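Local structure of hypothetical protein TM1070 (Thermotoga maritima, 1NC7) at residues His87-Leu90 against Asp91-Gly94. The protein is of unknown function but belongs to the Anabaena sensory rhodopsin transducer family, binds magnesium ions and may act in sensory signalling. Residues are numbered along the deposited sequence; the frame is centred on the assembly and turned at random.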
# COMPACT_ATOMS: atom_id res chain seq x y z
N HIS D 87 -7.69 0.54 16.47
CA HIS D 87 -8.22 0.78 15.13
C HIS D 87 -9.22 1.92 15.30
O HIS D 87 -10.38 1.70 15.65
CB HIS D 87 -8.92 -0.47 14.58
CG HIS D 87 -7.99 -1.59 14.22
ND1 HIS D 87 -8.24 -2.46 13.18
CD2 HIS D 87 -6.83 -2.01 14.79
CE1 HIS D 87 -7.27 -3.36 13.12
NE2 HIS D 87 -6.41 -3.11 14.09
N LEU D 88 -8.75 3.14 15.07
CA LEU D 88 -9.58 4.32 15.24
C LEU D 88 -10.53 4.58 14.08
O LEU D 88 -10.10 4.79 12.94
CB LEU D 88 -8.69 5.55 15.46
CG LEU D 88 -9.41 6.87 15.72
CD1 LEU D 88 -10.15 6.80 17.05
CD2 LEU D 88 -8.39 8.00 15.74
N ARG D 89 -11.83 4.57 14.38
CA ARG D 89 -12.86 4.82 13.37
C ARG D 89 -12.97 6.32 13.12
O ARG D 89 -13.49 7.07 13.95
CB ARG D 89 -14.20 4.26 13.84
CG ARG D 89 -14.30 2.75 13.73
CD ARG D 89 -14.44 2.33 12.28
NE ARG D 89 -15.73 2.75 11.73
CZ ARG D 89 -16.80 1.96 11.64
NH1 ARG D 89 -16.74 0.70 12.06
NH2 ARG D 89 -17.93 2.43 11.14
N LEU D 90 -12.47 6.76 11.97
CA LEU D 90 -12.47 8.17 11.62
C LEU D 90 -13.85 8.74 11.28
O LEU D 90 -14.02 9.96 11.26
CB LEU D 90 -11.51 8.41 10.45
CG LEU D 90 -10.06 7.95 10.70
CD1 LEU D 90 -9.19 8.34 9.52
CD2 LEU D 90 -9.52 8.57 11.97
N ASP D 91 -14.81 7.86 11.01
CA ASP D 91 -16.17 8.29 10.69
C ASP D 91 -16.97 8.66 11.93
O ASP D 91 -18.11 9.10 11.83
CB ASP D 91 -16.90 7.18 9.92
CG ASP D 91 -16.99 5.89 10.72
OD1 ASP D 91 -15.95 5.43 11.22
OD2 ASP D 91 -18.10 5.33 10.82
N LYS D 92 -16.37 8.48 13.10
CA LYS D 92 -17.04 8.78 14.36
C LYS D 92 -16.41 9.98 15.07
O LYS D 92 -16.52 10.11 16.29
CB LYS D 92 -16.99 7.56 15.28
CG LYS D 92 -17.61 6.31 14.68
CD LYS D 92 -17.48 5.13 15.62
CE LYS D 92 -18.11 3.88 15.03
NZ LYS D 92 -17.96 2.70 15.93
N LEU D 93 -15.77 10.86 14.31
CA LEU D 93 -15.10 12.02 14.88
C LEU D 93 -15.71 13.37 14.50
O LEU D 93 -15.14 14.42 14.80
CB LEU D 93 -13.62 12.02 14.48
CG LEU D 93 -12.78 10.80 14.88
CD1 LEU D 93 -11.36 10.98 14.37
CD2 LEU D 93 -12.80 10.63 16.38
N GLY D 94 -16.86 13.36 13.83
CA GLY D 94 -17.49 14.61 13.45
C GLY D 94 -16.93 15.19 12.16
O GLY D 94 -17.27 16.32 11.79
O HOH W 1 -15.99 11.60 11.44
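Arg89 and Asp91, two residues apart where strand 84-89 gives way to a loop, pair side-on, showing how a salt bridge can be built into a turn. NE of Arg89 meets OD1 of Asp91 at 2.7 Å while Arg89 NH2 meets Asp91 OD2 at 2.9 Å, so each carboxylate oxygen takes one nearly straight bond on its syn side. The guanidinium and carboxylate planes differ by only 15°. Bends at chi2 and chi3 fold the arginine back to present this edge, and Asp91 answers with CG set between its backbone N and carbonyl carbon (chi1 59°).

Lys92 approaches differently: its fully stretched chain runs past CB of Arg89 and places CE 4.0 Å above the centre of the guanidinium plane. Its NZ stands 4.5 Å from NH1 of Arg89, a proximity of like charges that the carboxylate probably eases. With an alanine in place of Arg89 both bonds go, and the Asp91 carboxylate would probably be set free to turn, with CE of Lys92 losing the flat group beneath it. Val45 and His47 also touch both members of the salt bridge.

Behind this polar layer, Leu93 turns toward the strand end, its CD1 lying 3.9 Å from CD2 of Leu90 and farther from Leu88; Leu90 and Leu93 both also pack on Phe66 of strand 60-68. A water bonded to O of Leu90 (2.6 Å) and N of Leu93 (3.0 Å) bridges the backbone between these two leucines.

The backbone beneath is a type I beta turn, with Leu90 and Asp91 at its central positions and a weak bond from Lys92 N to Arg89 O (3.3 Å). It ends an outermost strand of the chain's eight-stranded antiparallel sheet and starts the loop leading to strand 101-107.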